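Local coordinates for protein putative malic enzyme ((S)-malate:NAD+ oxidoreductase (decarboxylating)) (Streptococcus pyogenes, PDB 2A9F) that probably catalyses the NAD-dependent oxidative decarboxylation of (S)-malate with the help of a divalent metal ion, at residues K64-A69 and G104-P109; I346-G351 and E377-S382; S190-G195 and T216-F221; I261-S266 and S277-R282; G19-V24 and V91-A96. All blocks are in the same frame, centred on the assembly; numbering follows the deposited sequence.

Contact 1: residues K64-A69 and G104-P109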
# COMPACT_ATOMS: atom_id res chain seq x y z
N LYS A 64 6.84 -3.81 7.82
CA LYS A 64 6.68 -2.51 8.45
C LYS A 64 8.07 -1.94 8.77
O LYS A 64 8.27 -0.73 8.88
CB LYS A 64 5.87 -2.64 9.75
CG LYS A 64 5.61 -1.34 10.49
CD LYS A 64 5.00 -1.60 11.86
CE LYS A 64 4.63 -0.30 12.57
NZ LYS A 64 3.54 0.44 11.87
N LYS A 65 9.03 -2.86 8.91
CA LYS A 65 10.42 -2.56 9.22
C LYS A 65 11.13 -1.62 8.24
O LYS A 65 11.92 -0.75 8.65
CB LYS A 65 11.18 -3.89 9.30
CG LYS A 65 12.62 -3.78 9.77
CD LYS A 65 13.30 -5.15 9.88
CE LYS A 65 14.79 -4.98 10.26
NZ LYS A 65 15.61 -6.22 10.07
N ASN A 66 10.86 -1.79 6.95
CA ASN A 66 11.52 -1.01 5.90
C ASN A 66 10.59 -0.39 4.85
O ASN A 66 11.05 0.14 3.83
CB ASN A 66 12.54 -1.93 5.21
CG ASN A 66 13.49 -1.17 4.30
OD1 ASN A 66 14.12 -0.21 4.72
ND2 ASN A 66 13.61 -1.62 3.06
N THR A 67 9.28 -0.44 5.09
CA THR A 67 8.36 0.13 4.10
C THR A 67 7.62 1.38 4.53
O THR A 67 6.99 1.45 5.57
CB THR A 67 7.31 -0.89 3.60
OG1 THR A 67 6.23 -0.96 4.54
CG2 THR A 67 7.93 -2.27 3.41
N VAL A 68 7.70 2.38 3.67
CA VAL A 68 7.04 3.64 3.90
C VAL A 68 5.97 3.82 2.83
O VAL A 68 6.07 3.28 1.72
CB VAL A 68 8.04 4.80 3.83
CG1 VAL A 68 7.31 6.12 3.93
CG2 VAL A 68 9.04 4.69 4.97
N ALA A 69 4.93 4.56 3.17
CA ALA A 69 3.89 4.82 2.20
C ALA A 69 4.06 6.25 1.68
O ALA A 69 4.41 7.16 2.43
CB ALA A 69 2.53 4.64 2.86
N GLY A 104 17.76 2.40 1.08
CA GLY A 104 17.20 1.07 0.84
C GLY A 104 15.75 0.96 1.28
O GLY A 104 15.29 -0.09 1.72
N VAL A 105 15.01 2.06 1.13
CA VAL A 105 13.63 2.12 1.58
C VAL A 105 12.58 1.58 0.62
O VAL A 105 12.56 1.94 -0.55
CB VAL A 105 13.23 3.58 1.93
CG1 VAL A 105 11.89 3.60 2.70
CG2 VAL A 105 14.35 4.24 2.74
N ASP A 106 11.72 0.72 1.14
CA ASP A 106 10.62 0.15 0.37
C ASP A 106 9.46 1.14 0.54
O ASP A 106 8.97 1.36 1.65
CB ASP A 106 10.24 -1.23 0.91
CG ASP A 106 11.33 -2.30 0.66
OD1 ASP A 106 11.68 -2.55 -0.53
OD2 ASP A 106 11.84 -2.88 1.66
N ALA A 107 9.06 1.76 -0.56
CA ALA A 107 7.98 2.74 -0.53
C ALA A 107 6.85 2.31 -1.46
O ALA A 107 7.09 1.95 -2.62
CB ALA A 107 8.51 4.14 -0.92
N ILE A 108 5.63 2.35 -0.94
CA ILE A 108 4.42 1.98 -1.67
C ILE A 108 3.68 3.26 -2.05
O ILE A 108 3.32 4.05 -1.19
CB ILE A 108 3.43 1.15 -0.76
CG1 ILE A 108 4.13 -0.04 -0.13
CG2 ILE A 108 2.23 0.68 -1.57
CD1 ILE A 108 4.57 -1.09 -1.10
N PRO A 109 3.45 3.51 -3.35
CA PRO A 109 2.73 4.74 -3.69
C PRO A 109 1.22 4.53 -3.48
O PRO A 109 0.68 3.50 -3.87
CB PRO A 109 3.11 4.96 -5.15
CG PRO A 109 3.25 3.58 -5.66
CD PRO A 109 3.98 2.85 -4.56

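Contact 2: residues I346-G351 and E377-S382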
# COMPACT_ATOMS: atom_id res chain seq x y z
N ILE A 346 17.63 18.86 11.38
CA ILE A 346 18.84 19.68 11.28
C ILE A 346 20.00 18.71 11.11
O ILE A 346 20.97 18.97 10.37
CB ILE A 346 19.08 20.56 12.55
CG1 ILE A 346 17.98 21.61 12.66
CG2 ILE A 346 20.43 21.27 12.47
CD1 ILE A 346 18.09 22.48 13.90
N ALA A 347 19.88 17.57 11.79
CA ALA A 347 20.89 16.52 11.71
C ALA A 347 21.07 16.21 10.23
O ALA A 347 22.20 16.18 9.72
CB ALA A 347 20.42 15.28 12.45
N ALA A 348 19.95 16.02 9.53
CA ALA A 348 19.98 15.73 8.11
C ALA A 348 20.69 16.83 7.34
O ALA A 348 21.45 16.56 6.41
CB ALA A 348 18.56 15.56 7.58
N ALA A 349 20.46 18.08 7.74
CA ALA A 349 21.08 19.22 7.08
C ALA A 349 22.60 19.23 7.20
O ALA A 349 23.30 19.59 6.25
CB ALA A 349 20.51 20.51 7.61
N LYS A 350 23.11 18.87 8.37
CA LYS A 350 24.56 18.85 8.55
C LYS A 350 25.16 17.73 7.71
O LYS A 350 26.15 17.93 7.00
CB LYS A 350 24.93 18.66 10.02
CG LYS A 350 24.79 19.92 10.86
CD LYS A 350 24.90 19.60 12.35
CE LYS A 350 24.79 20.86 13.20
NZ LYS A 350 24.80 20.55 14.66
N GLY A 351 24.54 16.55 7.78
CA GLY A 351 24.98 15.40 7.01
C GLY A 351 25.09 15.81 5.56
O GLY A 351 26.13 15.65 4.92
N GLU A 377 23.00 8.59 8.69
CA GLU A 377 23.95 8.45 9.79
C GLU A 377 23.67 9.55 10.80
O GLU A 377 23.53 9.29 11.99
CB GLU A 377 25.40 8.55 9.30
CG GLU A 377 26.22 7.27 9.46
CD GLU A 377 27.72 7.52 9.55
OE1 GLU A 377 28.17 8.17 10.53
OE2 GLU A 377 28.47 7.08 8.64
N ILE A 378 23.57 10.78 10.30
CA ILE A 378 23.32 11.92 11.17
C ILE A 378 21.95 11.86 11.82
O ILE A 378 21.83 12.14 13.00
CB ILE A 378 23.43 13.26 10.41
CG1 ILE A 378 24.44 13.15 9.27
CG2 ILE A 378 23.87 14.35 11.36
CD1 ILE A 378 25.83 12.70 9.70
N VAL A 379 20.92 11.49 11.06
CA VAL A 379 19.57 11.42 11.62
C VAL A 379 19.58 10.50 12.83
O VAL A 379 18.97 10.80 13.86
CB VAL A 379 18.55 10.91 10.58
CG1 VAL A 379 17.15 10.91 11.17
CG2 VAL A 379 18.59 11.82 9.35
N ALA A 380 20.26 9.38 12.71
CA ALA A 380 20.39 8.46 13.83
C ALA A 380 21.56 9.11 14.57
O ALA A 380 22.38 9.77 13.94
CB ALA A 380 20.76 7.06 13.33
N LYS A 381 21.64 8.95 15.88
CA LYS A 381 22.72 9.57 16.65
C LYS A 381 22.38 11.01 17.01
O LYS A 381 22.87 11.55 18.01
CB LYS A 381 24.05 9.51 15.89
CG LYS A 381 24.51 8.08 15.52
CD LYS A 381 24.67 7.14 16.73
CE LYS A 381 23.33 6.67 17.31
NZ LYS A 381 23.46 5.52 18.26
N SER A 382 21.55 11.65 16.20
CA SER A 382 21.12 13.01 16.49
C SER A 382 20.08 12.85 17.60
O SER A 382 19.69 13.82 18.25
CB SER A 382 20.47 13.65 15.27
OG SER A 382 19.64 14.73 15.65

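Contact 3: residues S190-G195 and T216-F221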
# COMPACT_ATOMS: atom_id res chain seq x y z
N SER A 190 22.52 37.98 9.89
CA SER A 190 21.24 38.67 9.89
C SER A 190 20.47 37.99 8.75
O SER A 190 20.76 38.21 7.57
CB SER A 190 21.44 40.15 9.58
OG SER A 190 22.03 40.32 8.31
N ILE A 191 19.51 37.16 9.14
CA ILE A 191 18.70 36.37 8.21
C ILE A 191 17.27 36.89 8.04
O ILE A 191 16.50 36.96 9.01
CB ILE A 191 18.65 34.91 8.71
CG1 ILE A 191 20.08 34.38 8.91
CG2 ILE A 191 17.88 34.05 7.75
CD1 ILE A 191 20.15 32.98 9.48
N VAL A 192 16.91 37.23 6.80
CA VAL A 192 15.57 37.72 6.47
C VAL A 192 14.74 36.64 5.76
O VAL A 192 15.11 36.20 4.68
CB VAL A 192 15.63 38.94 5.53
CG1 VAL A 192 14.22 39.26 5.02
CG2 VAL A 192 16.20 40.15 6.25
N VAL A 193 13.62 36.23 6.35
CA VAL A 193 12.75 35.22 5.73
C VAL A 193 11.44 35.81 5.20
O VAL A 193 10.64 36.36 5.95
CB VAL A 193 12.40 34.09 6.74
CG1 VAL A 193 11.35 33.16 6.13
CG2 VAL A 193 13.64 33.30 7.11
N ASN A 194 11.21 35.69 3.90
CA ASN A 194 9.98 36.22 3.32
C ASN A 194 8.92 35.13 3.25
O ASN A 194 8.99 34.23 2.43
CB ASN A 194 10.24 36.76 1.91
CG ASN A 194 9.19 37.75 1.47
OD1 ASN A 194 8.68 37.67 0.36
ND2 ASN A 194 8.88 38.71 2.33
N GLY A 195 7.94 35.21 4.15
CA GLY A 195 6.87 34.23 4.17
C GLY A 195 6.25 34.10 5.55
O GLY A 195 6.85 33.53 6.46
N THR A 216 14.58 38.01 10.90
CA THR A 216 13.45 38.91 10.77
C THR A 216 12.51 38.30 9.74
O THR A 216 12.91 38.05 8.61
CB THR A 216 13.85 40.32 10.29
OG1 THR A 216 14.59 40.99 11.32
CG2 THR A 216 12.60 41.14 9.98
N VAL A 217 11.27 38.08 10.15
CA VAL A 217 10.26 37.48 9.28
C VAL A 217 9.44 38.54 8.56
O VAL A 217 9.09 39.58 9.12
CB VAL A 217 9.33 36.57 10.11
CG1 VAL A 217 8.27 35.97 9.21
CG2 VAL A 217 10.16 35.48 10.78
N VAL A 218 9.11 38.29 7.30
CA VAL A 218 8.34 39.27 6.55
C VAL A 218 7.18 38.64 5.85
O VAL A 218 7.31 37.58 5.27
CB VAL A 218 9.19 39.91 5.47
CG1 VAL A 218 8.62 41.29 5.11
CG2 VAL A 218 10.64 39.98 5.92
N ASP A 219 6.02 39.28 5.91
CA ASP A 219 4.90 38.73 5.18
C ASP A 219 4.47 39.71 4.10
O ASP A 219 5.25 40.58 3.69
CB ASP A 219 3.73 38.36 6.10
CG ASP A 219 3.13 39.54 6.82
OD1 ASP A 219 3.41 40.70 6.43
OD2 ASP A 219 2.37 39.28 7.78
N LYS A 220 3.23 39.56 3.64
CA LYS A 220 2.69 40.40 2.58
C LYS A 220 2.46 41.87 2.95
O LYS A 220 2.29 42.71 2.07
CB LYS A 220 1.38 39.79 2.07
CG LYS A 220 0.72 40.52 0.90
CD LYS A 220 -0.54 39.77 0.47
CE LYS A 220 -1.27 40.47 -0.66
NZ LYS A 220 -2.47 39.70 -1.07
N PHE A 221 2.48 42.19 4.25
CA PHE A 221 2.23 43.55 4.70
C PHE A 221 3.38 44.22 5.45
O PHE A 221 3.17 45.24 6.10
CB PHE A 221 0.99 43.56 5.59
CG PHE A 221 -0.12 42.72 5.06
CD1 PHE A 221 -0.78 43.09 3.88
CD2 PHE A 221 -0.46 41.52 5.68
CE1 PHE A 221 -1.76 42.27 3.33
CE2 PHE A 221 -1.44 40.69 5.13
CZ PHE A 221 -2.09 41.07 3.95

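Contact 4: residues I261-S266 and S277-R282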
# COMPACT_ATOMS: atom_id res chain seq x y z
N ILE A 261 22.73 39.34 5.76
CA ILE A 261 23.69 38.41 5.18
C ILE A 261 23.08 37.42 4.17
O ILE A 261 23.81 36.72 3.48
CB ILE A 261 24.46 37.68 6.30
CG1 ILE A 261 24.89 38.70 7.35
CG2 ILE A 261 25.70 37.00 5.75
CD1 ILE A 261 25.66 38.14 8.51
N PHE A 262 21.75 37.37 4.10
CA PHE A 262 21.02 36.53 3.15
C PHE A 262 19.53 36.36 3.42
O PHE A 262 19.07 36.43 4.56
CB PHE A 262 21.67 35.16 2.97
CG PHE A 262 21.69 34.31 4.20
CD1 PHE A 262 20.53 33.75 4.70
CD2 PHE A 262 22.90 34.03 4.83
CE1 PHE A 262 20.56 32.91 5.81
CE2 PHE A 262 22.95 33.19 5.93
CZ PHE A 262 21.78 32.63 6.43
N ILE A 263 18.79 36.12 2.34
CA ILE A 263 17.35 35.96 2.35
C ILE A 263 16.87 34.59 1.86
O ILE A 263 17.38 34.06 0.87
CB ILE A 263 16.68 37.05 1.47
CG1 ILE A 263 15.21 36.74 1.21
CG2 ILE A 263 17.39 37.12 0.14
CD1 ILE A 263 14.53 37.75 0.31
N GLY A 264 15.90 34.02 2.59
CA GLY A 264 15.28 32.76 2.23
C GLY A 264 13.87 33.20 1.88
O GLY A 264 13.23 33.90 2.66
N VAL A 265 13.35 32.79 0.72
CA VAL A 265 12.02 33.25 0.32
C VAL A 265 10.91 32.27 -0.12
O VAL A 265 11.10 31.05 -0.14
CB VAL A 265 12.17 34.31 -0.78
CG1 VAL A 265 12.34 35.68 -0.16
CG2 VAL A 265 13.40 33.99 -1.61
N SER A 266 9.75 32.83 -0.48
CA SER A 266 8.59 32.05 -0.91
C SER A 266 7.59 32.77 -1.86
O SER A 266 6.60 32.17 -2.27
CB SER A 266 7.82 31.54 0.32
OG SER A 266 8.66 30.76 1.16
N SER A 277 21.97 45.49 -3.68
CA SER A 277 23.06 46.43 -3.49
C SER A 277 23.18 46.82 -2.02
O SER A 277 24.27 46.84 -1.47
CB SER A 277 22.81 47.68 -4.34
OG SER A 277 22.41 47.33 -5.66
N LYS A 278 22.04 47.09 -1.38
CA LYS A 278 22.01 47.50 0.03
C LYS A 278 22.10 46.38 1.07
O LYS A 278 22.00 46.64 2.27
CB LYS A 278 20.75 48.34 0.32
CG LYS A 278 20.78 49.78 -0.22
CD LYS A 278 19.95 49.93 -1.50
CE LYS A 278 19.77 51.40 -1.90
NZ LYS A 278 21.06 52.05 -2.30
N MET A 279 22.25 45.13 0.62
CA MET A 279 22.37 44.00 1.55
C MET A 279 23.78 44.00 2.15
O MET A 279 24.60 44.83 1.80
CB MET A 279 22.12 42.67 0.84
CG MET A 279 20.67 42.41 0.43
SD MET A 279 20.44 40.73 -0.23
CE MET A 279 20.68 39.77 1.24
N ALA A 280 24.05 43.05 3.04
CA ALA A 280 25.37 42.96 3.65
C ALA A 280 26.45 42.76 2.58
O ALA A 280 26.17 42.85 1.38
CB ALA A 280 25.40 41.83 4.68
N ALA A 281 27.68 42.48 3.02
CA ALA A 281 28.83 42.33 2.12
C ALA A 281 28.73 41.22 1.08
O ALA A 281 28.74 41.50 -0.12
CB ALA A 281 30.10 42.15 2.94
N ARG A 282 28.68 39.97 1.54
CA ARG A 282 28.56 38.80 0.65
C ARG A 282 27.12 38.28 0.81
O ARG A 282 26.85 37.33 1.56
CB ARG A 282 29.55 37.70 1.06
CG ARG A 282 30.95 38.21 1.41
CD ARG A 282 31.87 38.35 0.21
NE ARG A 282 32.91 37.32 0.22
CZ ARG A 282 33.97 37.32 -0.57
NH1 ARG A 282 34.14 38.30 -1.45
NH2 ARG A 282 34.86 36.34 -0.50

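Contact 5: residues G19-V24 and V91-A96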
# COMPACT_ATOMS: atom_id res chain seq x y z
N GLY A 19 3.85 -0.78 -17.67
CA GLY A 19 2.65 -0.66 -16.86
C GLY A 19 2.99 -0.17 -15.46
O GLY A 19 2.80 -0.88 -14.47
N GLY A 20 3.49 1.06 -15.39
CA GLY A 20 3.91 1.63 -14.13
C GLY A 20 5.42 1.42 -14.01
O GLY A 20 6.05 0.86 -14.93
N LYS A 21 5.99 1.83 -12.89
CA LYS A 21 7.42 1.70 -12.68
C LYS A 21 7.83 0.87 -11.47
O LYS A 21 9.02 0.61 -11.26
CB LYS A 21 8.03 3.10 -12.56
CG LYS A 21 7.63 4.03 -13.69
CD LYS A 21 8.37 5.35 -13.63
CE LYS A 21 7.95 6.22 -12.45
NZ LYS A 21 7.23 7.45 -12.91
N LEU A 22 6.87 0.47 -10.65
CA LEU A 22 7.17 -0.34 -9.47
C LEU A 22 6.71 -1.77 -9.63
O LEU A 22 5.87 -2.07 -10.46
CB LEU A 22 6.55 0.27 -8.21
CG LEU A 22 7.12 1.63 -7.79
CD1 LEU A 22 6.58 1.99 -6.41
CD2 LEU A 22 8.64 1.58 -7.75
N GLU A 23 7.26 -2.65 -8.80
CA GLU A 23 6.96 -4.08 -8.84
C GLU A 23 7.16 -4.63 -7.43
O GLU A 23 7.93 -4.08 -6.64
CB GLU A 23 7.94 -4.73 -9.83
CG GLU A 23 7.77 -6.20 -10.11
CD GLU A 23 8.78 -6.71 -11.13
OE1 GLU A 23 8.71 -7.89 -11.53
OE2 GLU A 23 9.67 -5.94 -11.54
N VAL A 24 6.45 -5.70 -7.08
CA VAL A 24 6.60 -6.31 -5.77
C VAL A 24 7.28 -7.67 -5.90
O VAL A 24 6.76 -8.57 -6.56
CB VAL A 24 5.25 -6.51 -5.05
CG1 VAL A 24 5.50 -7.20 -3.68
CG2 VAL A 24 4.57 -5.15 -4.86
N VAL A 91 3.73 10.08 -10.41
CA VAL A 91 4.64 10.84 -9.57
C VAL A 91 4.91 10.17 -8.22
O VAL A 91 6.04 10.16 -7.74
CB VAL A 91 4.10 12.26 -9.33
CG1 VAL A 91 5.00 13.02 -8.36
CG2 VAL A 91 4.00 13.00 -10.64
N MET A 92 3.89 9.59 -7.62
CA MET A 92 4.07 8.92 -6.33
C MET A 92 4.89 7.64 -6.49
O MET A 92 5.68 7.28 -5.63
CB MET A 92 2.70 8.63 -5.71
CG MET A 92 1.80 9.88 -5.62
SD MET A 92 2.62 11.22 -4.75
CE MET A 92 2.70 12.43 -5.99
N GLU A 93 4.73 6.94 -7.60
CA GLU A 93 5.52 5.75 -7.72
C GLU A 93 6.93 6.12 -8.18
O GLU A 93 7.89 5.38 -7.95
CB GLU A 93 4.84 4.71 -8.62
CG GLU A 93 4.50 5.13 -10.01
CD GLU A 93 3.54 4.12 -10.66
OE1 GLU A 93 2.37 4.03 -10.22
OE2 GLU A 93 3.97 3.41 -11.60
N GLY A 94 7.06 7.29 -8.80
CA GLY A 94 8.38 7.73 -9.22
C GLY A 94 9.11 8.08 -7.94
O GLY A 94 10.28 7.73 -7.72
N LYS A 95 8.39 8.75 -7.06
CA LYS A 95 8.92 9.15 -5.78
C LYS A 95 9.35 7.91 -5.00
O LYS A 95 10.39 7.92 -4.34
CB LYS A 95 7.85 9.92 -5.00
CG LYS A 95 8.38 10.66 -3.77
CD LYS A 95 9.11 11.93 -4.17
CE LYS A 95 9.30 12.86 -2.97
NZ LYS A 95 9.58 14.24 -3.45
N ALA A 96 8.54 6.85 -5.07
CA ALA A 96 8.85 5.61 -4.36
C ALA A 96 10.05 4.89 -4.97
O ALA A 96 10.78 4.18 -4.27
CB ALA A 96 7.63 4.68 -4.34

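Contact 1: residues K64-A69 and G104-P109
Thr67, Val68 and Ala69 run beside Asp106, Ala107 and Ile108 as parallel strands, the first and last elements of a beta-alpha-beta unit whose crossover is helix 85-102. The two strand segments approach to 4.4 Å between axes at 27°. Asp106 N donates to Asn66 O (2.8 Å) and Ile108 N to Val68 O (2.9 Å), which sets the register.

The tight part is the face of Val68 and Ala107. Here Val68 CG2 meets Val105 CG1 at 3.8 Å; Phe329 and Leu333 of helix 325-335 close over Val68, and Ala96 and Phe99 of helix 85-102 over Ala107. On the other face Thr67 CG2 lies 3.6 Å from Asp106 CB, while Ile108 packs on Val24 of the second subunit.

The side nearer solvent is the entrance to the strands, where Asn66 and Gly104 are partly exposed and polar bonds take over from apolar packing. Asn66, with CG anti to its own N (chi1 -168°), reaches across so that one nitrogen serves two acceptors and OD1 is left to Arg330. The amide stands nearly perpendicular to the Asp106 carboxylate, whose OD1 accepts from Val24 N of the second subunit. Asn66 ND2 meets Asp106 OD2 at 2.6 Å from above the carboxylate plane, whereas Gly104 O, also 2.6 Å from Asn66 ND2, lies in the amide plane on a straighter bond of 163°.

Contact 2: residues I346-G351 and E377-S382
Ala347 points its methyl group toward Ile378 and Ser382, and Ile378 points back, its two branches dividing the surface of the other helix between them. Ile378 CG2 lies against Ala347, 3.7 Å from Ala347 CB and only 3.0 Å from Ala347 O. Ile378 CG1 settles on the backbone of Gly351, 3.2 Å from Gly351 CA, where no side chain intervenes. The branch reaches this spot with chi1 at -31°, away from a staggered value, so the side chain may be imprecisely placed.

Beyond Ile378 the chain leaves the helix at Ala380 and bends back, bringing Ser382 CB within 3.3 Å of Ala347 CB; the hydroxyl of Ser382 has a weak hydrogen bond to Glu343 O. On the remaining flank Val379 CG2 faces Ala348 CB at 4.1 Å, and Ala348 also rests on Ile169 of helix 162-180.

The small residues let the backbones come near, with 5.2 Å between Ala347 CA and Ile378 CA. Ala347 and Gly351, one helical turn apart, form the small-xxx-small pattern found where two helices pack closely, here joining helices 342-354 and 373-379.

Contact 3: residues S190-G195 and T216-F221
Val218 leans from its strand over the side chains of Val192 and Asn194 on the neighbouring one. Val218 CB is 3.4 Å from Asn194 ND2. From there the two methyls part: Val218 CG1, anti to the backbone N (chi1 -156°), remains by Asn194 ND2 at 3.8 Å, while Val218 CG2 turns back toward the other strand, 3.6 Å from Val193 O and 3.8 Å from Val192 CG1. Val192, Asn194, Thr216 and Val218 lie on one face of the sheet, and Leu256 of helix 254-257 packs on the two valines and Thr216.

Strands 190-194 and 214-219 are parallel, with segment axes 22° apart, and with helix 198-210 between them they form the opening beta-alpha-beta unit of a Rossmann-type NAD-binding domain. Val193 and Val217 face that helix and both touch Thr204. The backbone ladder climbs from Ile191 O, which accepts from Thr216 N, through Thr216 O to Val193 N and Val193 O to Val218 N, and finishes at Gly195 N, 2.7 Å from Val218 O. Gly195 is probably the first glycine of a GxGxxG turn, and its backbone takes angles that suit a residue without a side chain.

Asp219 ends the second strand, where many NAD-dependent Rossmann enzymes carry an acidic residue. Asp219 OD1 accepts from Phe221 N at 2.8 Å, an Asx turn, with the donor 47° above the carboxylate plane.

Contact 4: residues I261-S266 and S277-R282
Met279 reaches the backbone of Phe262 through a chain that starts with CG beside its own N (chi1 -71°), continues extended and then bends at the thioether (chi3 69°). The bend turns the terminal methyl onto the strand, with Met279 CE 3.8 Å from Phe262 CA and 3.9 Å from Phe262 N. Met279 CE lies 4.4 Å from Ile263 CG2, a looser touch. The sulfur lies one bond back from the contact, so the meeting is made by a methyl group set against backbone atoms and the CG2 methyl of Ile263. Glu257 of helix 254-257 touches both Met279 and Ile263.

Next along the loop, Ala280 directs its CB at the start of the other segment, Ala280 CB lying 3.8 Å from Ile261 N and 4.1 Å from Ile261 CG1. That nitrogen is already bonded to Ser190.

Strand 262-264 lies in the middle of the Rossmann-type sheet, between the parallel strands 190-194 and 284-287, and residues 277-282 form the connection that leads from helix 273-277 into strand 284-287. Over the touching residues the loop runs 114° from the direction of the strand, so it passes across the strand's beginning. Phe262 starts off away from the loop, and its side chain packs on Ile191 and Val284. Arg282 lies at the margin of the contact; its long side chain leads outward to a cation-pi contact with Tyr306.

Contact 5: residues G19-V24 and V91-A96
Leu22 and Glu93 mark the nearest backbone approach, 6.5 Å between their CA atoms, where the glycine-rich turn leading into strand 22-26 passes helix 85-102. Glu93 grips the turn. Its CG sits between the backbone N and the carbonyl carbon (chi1 57°), and the chain continues extended to bring Glu93 OE2 2.9 Å from Lys21 N. The bond is fairly straight (151°), and the donor comes nearly along the C-O axis of the acid. Gly20 CA, without a side chain to hold it off, is 3.1 Å from Glu93 OE2.

Lys21 runs alongside the helix at Gly94 rather than pairing with that carboxylate: Lys21 CE lies 3.6 Å from Gly94 CA, and its NZ bonds to Pro90 O and to Ala39 O of the second subunit. Lys21 NZ remains 5.4 Å from Glu93 OE2, near enough that the opposite charges may favour one another in this buried place.

Leu22 supplies the apolar part. It runs past Glu93 in the opposite sense, with Leu22 CG 3.9 Å from Glu93 CB, and Leu22 CD1 reaches Ala96 CB at 3.6 Å.

Lys95, the predicted proton acceptor, turns away from the contact and makes a salt bridge with Asp162 and a weak hydrogen bond to Tyr40 of the second subunit, the predicted proton donor. Leu22, Glu93 and Met92 all pack on Pro109 of strand 106-111, and Ala96 on Ala107, so the turn, helix 85-102 and that strand come together here. Leu22 and Glu23 also pair antiparallel with a strand of the second subunit, so a sheet spans the interface.

In the fold
Contacts 1 and 5 form one continuous block in the N-terminal part of the chain: Ala107 O is 3.3 Å from Ala96 CB and Pro109 CD 3.3 Å from Leu22 CD1, and both touch the second subunit. Contact 5 holds Lys95, the predicted proton acceptor, whose side chain is about 7 Å from that of Ala107 in contact 1. The magnesium ion bound by Glu137, Asp138 and Asp163 lies about 11 Å from Gly94 and about 13 Å from the Ala107 side chain. Contacts 3 and 4, centres about 11 Å apart, share the Rossmann-type sheet and join through Asn194 N and Gly264 O at 3.0 Å. Contact 2 touches neither pair; its centre is about 20 Å from that of contact 1.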